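Long-range contacts in stage II sporulation E family protein (Thermanaerovibrio acidaminovorans, PDB 3RNR), which is of unknown function but belongs to the PP2C family of protein phosphatases and probably removes phosphate groups from proteins: residues B[12-17]-B[35-40]; B[71-76]-B[91-96]; B[86-91]-B[105-110]; B[163-168]-B[202-207]; B[174-179]-B[206-211]. All blocks are in the same frame, centred on the assembly; numbering follows the deposited sequence. Where two conformers were deposited one is given.

The five contacts build one sandwich of two beta-sheets. Contact 1 packs a helix on the outside of the sheet formed by strands 2-7, 10-18, 72-80, 85-91 and 146-153. Contact 2 carries the chain across to the other sheet; contact 3, its centre about 9 Å away, packs W88 of the first sheet against L107 and S108 beside the second. Contacts 4 and 5 share L206 and A207. A hydrogen bond of 2.6 Å from D17 OD1 to S164 OG joins contacts 1 and 4, and Y168 OH, 2.6 Å from T73 OG1, joins contacts 4 and 2. D17 OD2 is hydrogen-bonded to a glycerol, probably from the crystallisation liquor. Contact 5 continues into the second subunit, which contacts 1 and 4 also touch.

Contact 1 (B[12-17]-B[35-40]); sequences YCVVVD and ASVGVL
Y12 lays one face of its ring on L40 of helix 25-41. Its CB has CD2 of L40 nearby, at 4.2 Å. From CG onward the ring is covered by the leucine CB, which sits 3.5 Å above the plane and over its centre, a CH-pi contact 11° off the ring normal. Y12 CD1 meets L40 CD1 at 3.6 Å, while CD2 of the ring turns to the leucine CB and lies near its carbonyl O. At the tip, Y12 OH reaches V37 CG1 at 3.7 Å, one helical turn back. A chi1 of 62°, with the main-chain N and C flanking CG, brings the ring there. This is a helix packed on the outer face of a beta-sandwich, as in PP2C phosphatases, and strand and helix run antiparallel with their axes 9.8 Å apart. Two residues further along the strand, V14 directs CG1 at V37 CG2 (4.2 Å) and at L40 CD1. Around this face, M74 of strand 72-80 touches V14, V76 of the same strand touches L40, and V37 meets its own counterpart, V37 of the second subunit.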
# COMPACT_ATOMS: atom_id res chain seq x y z
N TYR B 12 1.54 1.57 -8.08
CA TYR B 12 1.56 2.92 -7.53
C TYR B 12 2.35 2.98 -6.24
O TYR B 12 2.59 1.95 -5.60
CB TYR B 12 0.13 3.42 -7.27
CG TYR B 12 -0.62 2.58 -6.26
CD1 TYR B 12 -0.44 2.77 -4.89
CD2 TYR B 12 -1.49 1.59 -6.67
CE1 TYR B 12 -1.13 2.00 -3.96
CE2 TYR B 12 -2.19 0.82 -5.75
CZ TYR B 12 -1.99 1.02 -4.41
OH TYR B 12 -2.68 0.24 -3.51
N CYS B 13 2.72 4.20 -5.85
CA CYS B 13 3.41 4.42 -4.59
C CYS B 13 2.93 5.73 -4.00
O CYS B 13 2.57 6.66 -4.72
CB CYS B 13 4.93 4.48 -4.80
SG CYS B 13 5.52 5.69 -6.04
N VAL B 14 2.90 5.81 -2.67
CA VAL B 14 2.45 7.02 -2.02
C VAL B 14 3.16 7.18 -0.68
O VAL B 14 3.46 6.19 -0.01
CB VAL B 14 0.90 7.04 -1.86
CG1 VAL B 14 0.40 5.75 -1.28
CG2 VAL B 14 0.45 8.23 -0.99
N VAL B 15 3.47 8.42 -0.32
CA VAL B 15 3.90 8.76 1.02
C VAL B 15 3.00 9.87 1.53
O VAL B 15 2.62 10.77 0.77
CB VAL B 15 5.38 9.22 1.08
CG1 VAL B 15 6.32 8.04 0.76
CG2 VAL B 15 5.64 10.40 0.11
N VAL B 16 2.67 9.81 2.81
CA VAL B 16 1.83 10.81 3.45
C VAL B 16 2.39 11.14 4.83
O VAL B 16 2.76 10.23 5.57
CB VAL B 16 0.39 10.27 3.67
CG1 VAL B 16 -0.46 11.34 4.32
CG2 VAL B 16 -0.25 9.85 2.33
N ASP B 17 2.46 12.42 5.18
CA ASP B 17 2.82 12.76 6.56
C ASP B 17 1.96 13.85 7.17
O ASP B 17 1.70 14.88 6.54
CB ASP B 17 4.30 13.10 6.69
CG ASP B 17 5.10 11.93 7.24
OD1 ASP B 17 5.98 11.41 6.52
OD2 ASP B 17 4.82 11.54 8.38
N ALA B 35 -7.83 7.42 1.70
CA ALA B 35 -8.55 7.89 0.52
C ALA B 35 -7.71 7.73 -0.76
O ALA B 35 -8.21 7.27 -1.80
CB ALA B 35 -9.01 9.34 0.70
N SER B 36 -6.44 8.08 -0.70
CA SER B 36 -5.59 8.00 -1.88
C SER B 36 -5.41 6.56 -2.36
O SER B 36 -5.43 6.30 -3.57
CB SER B 36 -4.23 8.68 -1.66
OG SER B 36 -3.49 8.05 -0.62
N VAL B 37 -5.24 5.62 -1.43
CA VAL B 37 -5.09 4.21 -1.79
C VAL B 37 -6.36 3.62 -2.40
O VAL B 37 -6.30 2.84 -3.35
CB VAL B 37 -4.59 3.35 -0.59
CG1 VAL B 37 -4.74 1.85 -0.90
CG2 VAL B 37 -3.13 3.68 -0.27
N GLY B 38 -7.52 3.98 -1.86
CA GLY B 38 -8.77 3.55 -2.46
C GLY B 38 -8.87 3.94 -3.93
O GLY B 38 -9.30 3.15 -4.77
N VAL B 39 -8.46 5.16 -4.25
CA VAL B 39 -8.49 5.64 -5.63
C VAL B 39 -7.45 4.89 -6.48
O VAL B 39 -7.76 4.38 -7.55
CB VAL B 39 -8.21 7.16 -5.71
CG1 VAL B 39 -7.84 7.57 -7.14
CG2 VAL B 39 -9.43 7.95 -5.23
N LEU B 40 -6.23 4.82 -5.98
CA LEU B 40 -5.14 4.16 -6.73
C LEU B 40 -5.44 2.69 -6.99
O LEU B 40 -5.20 2.18 -8.08
CB LEU B 40 -3.82 4.30 -5.96
CG LEU B 40 -3.39 5.76 -5.80
CD1 LEU B 40 -2.31 5.88 -4.73
CD2 LEU B 40 -2.91 6.30 -7.15

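Contact 2 (B[71-76]-B[91-96]); sequences GATMAV and VGDCRV
The M74-A75 peptide, a flat group of strand 72-80, is met by C94 and V91, while the flat carboxylate of D93 is met by T73. Over one face of the peptide lies C94 CB, 3.6 Å from M74 C. At the peptide's edge V91 N donates to M74 O (2.9 Å). M74 N donates in turn to V91 O at 3.1 Å, completing an antiparallel hydrogen-bonded pair at the end of the hairpin of strands 72-80 and 85-91. Beyond V91 the chain leaves this sheet for the other one. G92 makes the corner with phi 91° and psi -145°, a conformation suited to glycine, and T73 CG2 packs on its CA. C94 then turns inward; its SG, set beside the backbone N (chi1 -68°), comes to 3.5 Å from T73 OG1. Next to it A75 CB fits between C94 CB (3.6 Å) and V96 CG2 (3.9 Å), small apolar groups between the sheets. D93 OD1 lies 3.4 Å from T73 OG1, at best a weak bond. T73 OG1 and D93 OD1 both have Y168 OH as main partner, the aspartate so close that its exact geometry is doubtful. R95 turns away to a salt bridge with D165. The V-G-D-C-R sequence resembles the GDSR motif of PP2C enzymes. The two backbone bonds fix the strand up to the corner; one tyrosine hydroxyl between T73 and D93 would link both segments to the loop after S164.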
# COMPACT_ATOMS: atom_id res chain seq x y z
N GLY B 71 -3.74 18.89 8.99
CA GLY B 71 -3.47 18.60 7.59
C GLY B 71 -2.34 17.62 7.39
O GLY B 71 -1.72 17.18 8.35
N ALA B 72 -2.06 17.29 6.13
CA ALA B 72 -0.97 16.38 5.82
C ALA B 72 -0.34 16.82 4.51
O ALA B 72 -0.94 17.59 3.77
CB ALA B 72 -1.51 14.94 5.69
N THR B 73 0.86 16.34 4.23
CA THR B 73 1.49 16.57 2.93
C THR B 73 1.63 15.19 2.31
O THR B 73 1.60 14.19 3.03
CB THR B 73 2.88 17.21 3.06
OG1 THR B 73 3.70 16.38 3.91
CG2 THR B 73 2.77 18.59 3.69
N MSE B 74 1.72 15.12 0.99
CA MSE B 74 1.82 13.80 0.37
C MSE B 74 2.44 13.88 -1.01
O MSE B 74 2.45 14.93 -1.64
CB MSE B 74 0.42 13.17 0.29
CG MSE B 74 -0.51 13.88 -0.68
SE MSE B 74 -2.27 13.06 -0.74
CE MSE B 74 -1.77 11.36 -1.55
N ALA B 75 2.95 12.75 -1.50
CA ALA B 75 3.37 12.65 -2.88
C ALA B 75 2.94 11.27 -3.36
O ALA B 75 3.02 10.30 -2.61
CB ALA B 75 4.88 12.82 -3.01
N VAL B 76 2.51 11.19 -4.61
CA VAL B 76 1.97 9.94 -5.14
C VAL B 76 2.36 9.78 -6.62
O VAL B 76 2.46 10.77 -7.36
CB VAL B 76 0.44 9.88 -4.95
CG1 VAL B 76 -0.20 11.18 -5.41
CG2 VAL B 76 -0.15 8.70 -5.70
N VAL B 91 1.61 17.44 -2.91
CA VAL B 91 1.14 18.65 -2.26
C VAL B 91 1.96 18.86 -1.01
O VAL B 91 2.05 17.96 -0.15
CB VAL B 91 -0.36 18.54 -1.89
CG1 VAL B 91 -0.81 19.77 -1.11
CG2 VAL B 91 -1.23 18.36 -3.14
N GLY B 92 2.50 20.05 -0.84
CA GLY B 92 3.39 20.30 0.28
C GLY B 92 4.86 20.05 -0.03
O GLY B 92 5.37 20.46 -1.07
N ASP B 93 5.58 19.56 0.97
CA ASP B 93 7.02 19.38 0.87
C ASP B 93 7.48 17.95 0.57
O ASP B 93 8.68 17.67 0.64
CB ASP B 93 7.74 19.92 2.11
CG ASP B 93 7.34 19.19 3.36
OD1 ASP B 93 6.32 18.49 3.30
OD2 ASP B 93 8.05 19.29 4.38
N CYS B 94 6.56 17.02 0.34
CA CYS B 94 6.97 15.70 -0.15
C CYS B 94 7.48 15.83 -1.58
O CYS B 94 7.10 16.77 -2.27
CB CYS B 94 5.82 14.71 -0.09
SG CYS B 94 5.31 14.29 1.57
N ARG B 95 8.34 14.92 -2.02
CA ARG B 95 9.00 15.11 -3.31
C ARG B 95 8.87 13.90 -4.22
O ARG B 95 8.78 12.76 -3.75
CB ARG B 95 10.48 15.47 -3.10
CG ARG B 95 10.68 16.75 -2.28
CD ARG B 95 12.14 17.18 -2.18
NE ARG B 95 13.03 16.21 -1.54
CZ ARG B 95 13.09 15.96 -0.24
NH1 ARG B 95 12.25 16.56 0.60
NH2 ARG B 95 13.97 15.09 0.23
N VAL B 96 8.87 14.16 -5.52
CA VAL B 96 8.82 13.10 -6.53
C VAL B 96 10.09 13.12 -7.39
O VAL B 96 10.45 14.16 -7.94
CB VAL B 96 7.61 13.27 -7.46
CG1 VAL B 96 7.50 12.06 -8.41
CG2 VAL B 96 6.32 13.45 -6.63

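Contact 3 (B[86-91]-B[105-110]); sequences LEWASV and SRLSLD
W88 and L107 set the geometry here: the indole rises from strand 85-91 and the leucine crosses it at a slant. L107 CB lies 3.4 Å above one face of the indole, displaced toward the rim, and L107 CD1 continues to the pyrrole side, 3.4 Å from NE1 and 3.7 Å from CD1 of the indole. The far end of the benzo ring is met by backbone as well, with L107 O at 3.5 Å from W88 CH2. S108 follows, its CB 3.5 Å from W88 CZ3, an approach that is oblique to the ring. The indole stands upright because a chi1 of 56° puts its CG opposite the CA hydrogen, and the second torsion (chi2 -94°) turns its face to the incoming chain. L86 adds a looser contact from its CD2 to L107 CD1. On the other flank S90 OG touches S108 CB and is bridged to L109 O by a water, 2.7 Å from each. In this PP2C-type sandwich the indole thus packs between its own sheet and the chain leaving strand 103-106; V96 and S146 also touch it. S108 OG accepts from V96 N, and R106 NH2 forms a salt bridge with D110 OD1 at 2.8 Å, which links the two ends of 106-110. The chemistry is therefore of two kinds, dispersion forces over the indole and, beside it, a water link from S90 to L109 O; the salt bridge lies within the outer segment.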
# COMPACT_ATOMS: atom_id res chain seq x y z
N LEU B 86 4.26 7.03 -16.79
CA LEU B 86 4.29 7.48 -15.42
C LEU B 86 3.48 8.76 -15.23
O LEU B 86 3.59 9.70 -16.02
CB LEU B 86 5.74 7.78 -15.04
CG LEU B 86 6.00 8.51 -13.72
CD1 LEU B 86 5.62 7.62 -12.54
CD2 LEU B 86 7.46 8.91 -13.63
N GLU B 87 2.67 8.80 -14.17
CA GLU B 87 2.06 10.05 -13.71
C GLU B 87 2.37 10.25 -12.23
O GLU B 87 2.66 9.29 -11.52
CB GLU B 87 0.54 10.03 -13.90
CG GLU B 87 0.10 9.95 -15.37
CD GLU B 87 -1.37 10.27 -15.53
OE1 GLU B 87 -2.22 9.52 -15.00
OE2 GLU B 87 -1.66 11.30 -16.13
N TRP B 88 2.29 11.49 -11.76
CA TRP B 88 2.59 11.76 -10.35
C TRP B 88 1.89 13.03 -9.89
O TRP B 88 1.44 13.85 -10.71
CB TRP B 88 4.11 11.85 -10.10
CG TRP B 88 4.78 12.89 -10.97
CD1 TRP B 88 5.38 12.68 -12.18
CD2 TRP B 88 4.92 14.29 -10.69
NE1 TRP B 88 5.87 13.87 -12.68
CE2 TRP B 88 5.59 14.87 -11.79
CE3 TRP B 88 4.51 15.11 -9.63
CZ2 TRP B 88 5.88 16.24 -11.85
CZ3 TRP B 88 4.80 16.48 -9.69
CH2 TRP B 88 5.48 17.03 -10.79
N ALA B 89 1.77 13.18 -8.57
CA ALA B 89 1.22 14.41 -8.01
C ALA B 89 1.74 14.59 -6.59
O ALA B 89 2.06 13.61 -5.91
CB ALA B 89 -0.30 14.39 -8.04
N SER B 90 1.83 15.84 -6.14
CA SER B 90 2.29 16.07 -4.78
C SER B 90 1.75 17.38 -4.23
O SER B 90 1.42 18.30 -4.99
CB SER B 90 3.82 16.02 -4.68
OG SER B 90 4.42 17.14 -5.29
N VAL B 91 1.61 17.44 -2.91
CA VAL B 91 1.14 18.65 -2.26
C VAL B 91 1.96 18.86 -1.01
O VAL B 91 2.05 17.96 -0.15
CB VAL B 91 -0.36 18.54 -1.89
CG1 VAL B 91 -0.81 19.77 -1.11
CG2 VAL B 91 -1.23 18.36 -3.14
N SER B 105 16.11 12.14 -10.49
CA SER B 105 15.93 13.49 -11.02
C SER B 105 14.65 14.06 -10.46
O SER B 105 13.61 13.43 -10.55
CB SER B 105 15.86 13.46 -12.55
OG SER B 105 17.10 13.07 -13.10
N ARG B 106 14.71 15.27 -9.90
CA ARG B 106 13.56 15.87 -9.24
C ARG B 106 12.51 16.24 -10.28
O ARG B 106 12.84 16.87 -11.30
CB ARG B 106 14.01 17.12 -8.48
CG ARG B 106 12.88 17.91 -7.85
CD ARG B 106 12.60 17.44 -6.46
NE ARG B 106 11.53 18.20 -5.81
CZ ARG B 106 11.71 19.16 -4.90
NH1 ARG B 106 12.94 19.50 -4.53
NH2 ARG B 106 10.66 19.77 -4.37
N LEU B 107 11.30 15.70 -10.12
CA LEU B 107 10.12 16.11 -10.88
C LEU B 107 9.27 17.26 -10.34
O LEU B 107 8.76 18.09 -11.10
CB LEU B 107 9.23 14.91 -11.24
CG LEU B 107 9.98 13.76 -11.91
CD1 LEU B 107 9.03 12.60 -12.19
CD2 LEU B 107 10.72 14.19 -13.18
N SER B 108 9.05 17.26 -9.03
CA SER B 108 7.97 18.07 -8.49
C SER B 108 8.47 19.37 -7.87
O SER B 108 9.67 19.55 -7.66
CB SER B 108 7.28 17.26 -7.39
OG SER B 108 8.26 16.84 -6.43
N LEU B 109 7.52 20.23 -7.51
CA LEU B 109 7.83 21.50 -6.88
C LEU B 109 7.31 21.44 -5.45
O LEU B 109 6.27 20.84 -5.20
CB LEU B 109 7.12 22.64 -7.61
CG LEU B 109 7.67 24.04 -7.33
CD1 LEU B 109 9.01 24.21 -8.02
CD2 LEU B 109 6.70 25.11 -7.78
N ASP B 110 8.04 22.06 -4.53
CA ASP B 110 7.59 22.22 -3.15
C ASP B 110 6.53 23.30 -3.08
O ASP B 110 6.62 24.29 -3.80
CB ASP B 110 8.75 22.71 -2.28
CG ASP B 110 9.75 21.63 -1.96
OD1 ASP B 110 9.35 20.44 -1.93
OD2 ASP B 110 10.92 21.97 -1.73
O HOH W 1 4.79 19.24 -3.63

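Contact 4 (B[163-168]-B[202-207]); sequences VSDGVY and DNATLA
S164 and T205 pair through two backbone bonds, S164 N to T205 O at 2.9 Å and T205 N to S164 O at 2.8 Å, and this is the firm half of the contact. Alongside, V163 and L206 point the same way: L206 CD2 settles against both methyls of the valine, 3.8 Å from V163 CG1 and 3.9 Å from V163 CG2. A204 CB closes the row, touching V163 CG1 and, at 3.7 Å, D165 CB. Past A204 the two chains separate. There D165 O and N203 OD1 are joined by a water that donates to both, at 2.9 and 2.6 Å, and N203 itself is exposed. The sequences S-D-G and D-N at this end recur in PP2C phosphatases, whose aspartates in these motifs coordinate the catalytic metals, consistent with a similar site here; D165 forms a salt bridge with R95. T205 OG1 bonds with R169 NH1 and D174 OD1. Strand 159-164 runs between strands 95-100 and 205-210, with S164 and T205 directed at V15 of the opposite sheet, and V163 and L206 on the face touched by Y200; R182 of the second subunit also packs on L206.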
# COMPACT_ATOMS: atom_id res chain seq x y z
N VAL B 163 9.12 10.72 -1.65
CA VAL B 163 9.88 10.94 -0.42
C VAL B 163 9.17 11.90 0.51
O VAL B 163 8.73 12.96 0.06
CB VAL B 163 11.21 11.64 -0.74
CG1 VAL B 163 12.09 11.69 0.50
CG2 VAL B 163 11.92 10.96 -1.87
N SER B 164 9.02 11.53 1.79
CA SER B 164 8.60 12.47 2.84
C SER B 164 9.67 12.50 3.91
O SER B 164 9.94 11.49 4.57
CB SER B 164 7.28 12.00 3.45
OG SER B 164 6.93 12.78 4.57
N ASP B 165 10.40 13.59 3.95
CA ASP B 165 11.37 13.92 4.99
C ASP B 165 11.20 15.09 5.97
O ASP B 165 12.21 15.53 6.52
CB ASP B 165 12.82 13.70 4.54
CG ASP B 165 13.23 14.66 3.49
OD1 ASP B 165 12.42 15.56 3.19
OD2 ASP B 165 14.37 14.53 3.01
N GLY B 166 10.05 15.75 5.99
CA GLY B 166 9.92 17.01 6.73
C GLY B 166 10.31 16.93 8.20
O GLY B 166 10.14 15.90 8.83
N VAL B 167 10.83 18.02 8.74
CA VAL B 167 11.26 18.02 10.14
C VAL B 167 10.07 17.89 11.09
O VAL B 167 10.22 17.42 12.23
CB VAL B 167 12.06 19.31 10.46
CG1 VAL B 167 11.18 20.54 10.30
CG2 VAL B 167 12.64 19.24 11.87
N TYR B 168 8.90 18.29 10.61
CA TYR B 168 7.67 18.35 11.40
C TYR B 168 7.06 16.97 11.70
O TYR B 168 6.07 16.87 12.42
CB TYR B 168 6.63 19.22 10.68
CG TYR B 168 6.32 18.76 9.26
CD1 TYR B 168 5.50 17.66 9.03
CD2 TYR B 168 6.86 19.42 8.16
CE1 TYR B 168 5.23 17.23 7.73
CE2 TYR B 168 6.59 19.00 6.86
CZ TYR B 168 5.77 17.90 6.65
OH TYR B 168 5.50 17.48 5.37
N ASP B 202 18.38 10.95 6.18
CA ASP B 202 18.55 9.57 6.63
C ASP B 202 17.26 8.96 7.20
O ASP B 202 17.06 7.75 7.14
CB ASP B 202 19.64 9.49 7.70
CG ASP B 202 21.04 9.55 7.12
OD1 ASP B 202 21.17 9.41 5.88
OD2 ASP B 202 22.00 9.73 7.89
N ASN B 203 16.40 9.80 7.77
CA ASN B 203 15.15 9.31 8.35
C ASN B 203 13.94 9.36 7.40
O ASN B 203 12.79 9.19 7.83
CB ASN B 203 14.86 9.95 9.71
CG ASN B 203 14.64 11.44 9.61
OD1 ASN B 203 14.76 12.04 8.54
ND2 ASN B 203 14.29 12.06 10.74
N ALA B 204 14.19 9.67 6.13
CA ALA B 204 13.11 9.84 5.16
C ALA B 204 12.20 8.63 5.03
O ALA B 204 12.64 7.50 5.16
CB ALA B 204 13.68 10.20 3.78
N THR B 205 10.92 8.88 4.76
CA THR B 205 10.00 7.82 4.41
C THR B 205 9.97 7.72 2.89
O THR B 205 9.88 8.74 2.21
CB THR B 205 8.57 8.09 4.97
OG1 THR B 205 8.62 8.05 6.41
CG2 THR B 205 7.59 7.04 4.51
N LEU B 206 10.08 6.50 2.36
CA LEU B 206 10.29 6.28 0.94
C LEU B 206 9.33 5.25 0.39
O LEU B 206 9.01 4.27 1.08
CB LEU B 206 11.72 5.76 0.68
CG LEU B 206 12.92 6.60 1.10
CD1 LEU B 206 14.21 5.86 0.74
CD2 LEU B 206 12.89 7.98 0.44
N ALA B 207 8.87 5.48 -0.83
CA ALA B 207 8.11 4.47 -1.56
C ALA B 207 8.49 4.59 -3.02
O ALA B 207 8.76 5.69 -3.52
CB ALA B 207 6.61 4.66 -1.38
O HOH W 2 14.10 14.58 8.47

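Contact 5 (B[174-179]-B[206-211]); sequences DRIAMA and LALVIL. With EDO (1,2-ethanediol), chain Q.
M178, a selenomethionine, and L208 lie side by side at the apolar centre, pointing the same way. L208 CG is 3.8 Å from M178 CG, and L208 CD1 is equally close to M178 CB; the leucine's chi1 of 61° holds its CG over its own main chain and brings these branches to the neighbouring strand. On the same face I176 CG2 reaches L208 CD2 and the CB of L206. The reverse face holds the alanine pair A177 and A207, then A179 against V209; the alanines pack on V4, V209 on A11 and C13. Between the backbones runs the regular bonding of parallel strands: L208 N donates to A177 O (2.9 Å), A179 N to L208 O and I210 N to A179 O. The strands are the two arms of a beta-alpha-beta crossover through helix 186-193, and their axes differ by 13°. Toward the polar end a water accepts from L206 N at 3.0 Å and donates weakly to R175 O and D174 OD1. Ethanediol, probably from the crystallisation liquor, makes weak bonds with D174. R175 NH1 donates to D174 O at 2.8 Å, from above the carbonyl plane. Strand 176-181 pairs antiparallel with the second subunit, where M178 meets its counterpart M178. Backbone pairing thus continues the sheet across the dimer interface, and R175 NH2 adds an ionic link to the C-terminal carboxylate of L211 of the second subunit.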
# COMPACT_ATOMS: atom_id res chain seq x y z
N ASP B 174 9.25 2.71 10.56
CA ASP B 174 8.70 2.31 9.27
C ASP B 174 9.70 1.51 8.43
O ASP B 174 10.73 1.10 8.93
CB ASP B 174 8.10 3.51 8.51
CG ASP B 174 9.16 4.45 7.95
OD1 ASP B 174 8.78 5.38 7.20
OD2 ASP B 174 10.36 4.26 8.24
N ARG B 175 9.35 1.27 7.17
CA ARG B 175 10.17 0.51 6.25
C ARG B 175 10.00 1.12 4.86
O ARG B 175 9.06 1.89 4.63
CB ARG B 175 9.72 -0.97 6.23
CG ARG B 175 9.93 -1.72 7.56
CD ARG B 175 11.40 -2.04 7.75
NE ARG B 175 11.66 -2.89 8.91
CZ ARG B 175 11.79 -2.44 10.16
NH1 ARG B 175 11.64 -1.15 10.42
NH2 ARG B 175 12.05 -3.28 11.15
N ILE B 176 10.89 0.80 3.93
CA ILE B 176 10.72 1.26 2.56
C ILE B 176 9.66 0.41 1.87
O ILE B 176 9.64 -0.80 2.05
CB ILE B 176 12.04 1.14 1.81
CG1 ILE B 176 13.14 1.90 2.57
CG2 ILE B 176 11.89 1.65 0.38
CD1 ILE B 176 14.55 1.60 2.08
N ALA B 177 8.77 1.01 1.09
CA ALA B 177 7.79 0.22 0.35
C ALA B 177 8.16 0.26 -1.14
O ALA B 177 8.40 1.34 -1.69
CB ALA B 177 6.38 0.76 0.57
N MSE B 178 8.21 -0.89 -1.79
CA MSE B 178 8.62 -0.94 -3.20
C MSE B 178 7.73 -1.88 -3.98
O MSE B 178 7.43 -2.98 -3.51
CB MSE B 178 10.05 -1.47 -3.34
CG MSE B 178 11.06 -0.96 -2.36
SE MSE B 178 12.75 -1.95 -2.61
CE MSE B 178 12.08 -3.75 -2.46
N ALA B 179 7.35 -1.46 -5.17
CA ALA B 179 6.66 -2.31 -6.13
C ALA B 179 7.64 -2.60 -7.27
O ALA B 179 8.03 -1.67 -7.97
CB ALA B 179 5.43 -1.59 -6.65
N LEU B 206 10.08 6.50 2.36
CA LEU B 206 10.29 6.28 0.94
C LEU B 206 9.33 5.25 0.39
O LEU B 206 9.01 4.27 1.08
CB LEU B 206 11.72 5.76 0.68
CG LEU B 206 12.92 6.60 1.10
CD1 LEU B 206 14.21 5.86 0.74
CD2 LEU B 206 12.89 7.98 0.44
N ALA B 207 8.87 5.48 -0.83
CA ALA B 207 8.11 4.47 -1.56
C ALA B 207 8.49 4.59 -3.02
O ALA B 207 8.76 5.69 -3.52
CB ALA B 207 6.61 4.66 -1.38
N LEU B 208 8.53 3.46 -3.71
CA LEU B 208 8.99 3.50 -5.09
C LEU B 208 8.34 2.46 -5.97
O LEU B 208 7.89 1.41 -5.50
CB LEU B 208 10.51 3.37 -5.15
CG LEU B 208 11.08 2.09 -4.58
CD1 LEU B 208 11.40 1.13 -5.71
CD2 LEU B 208 12.34 2.42 -3.78
N VAL B 209 8.31 2.73 -7.26
CA VAL B 209 7.86 1.77 -8.26
C VAL B 209 8.92 1.62 -9.34
O VAL B 209 9.48 2.58 -9.75
CB VAL B 209 6.57 2.17 -8.92
CG1 VAL B 209 6.16 1.15 -9.96
CG2 VAL B 209 5.50 2.40 -7.92
N ILE B 210 9.20 0.40 -9.75
CA ILE B 210 10.08 0.11 -10.87
C ILE B 210 9.30 -0.66 -11.91
O ILE B 210 8.65 -1.62 -11.60
CB ILE B 210 11.25 -0.76 -10.48
CG1 ILE B 210 12.00 -0.20 -9.30
CG2 ILE B 210 12.18 -0.94 -11.64
CD1 ILE B 210 12.60 1.04 -9.52
N LEU B 211 9.36 -0.21 -13.14
CA LEU B 211 8.65 -0.85 -14.21
C LEU B 211 9.21 -2.25 -14.49
O LEU B 211 10.39 -2.39 -14.63
CB LEU B 211 8.74 0.01 -15.45
CG LEU B 211 8.04 -0.52 -16.67
CD1 LEU B 211 6.68 -0.91 -16.38
CD2 LEU B 211 8.06 0.44 -17.75
C1 EDO Q . 13.42 3.05 9.77
O1 EDO Q . 12.51 3.71 10.67
C2 EDO Q . 13.85 1.71 10.37
O2 EDO Q . 14.51 0.90 9.38
O HOH W 3 10.49 4.35 4.34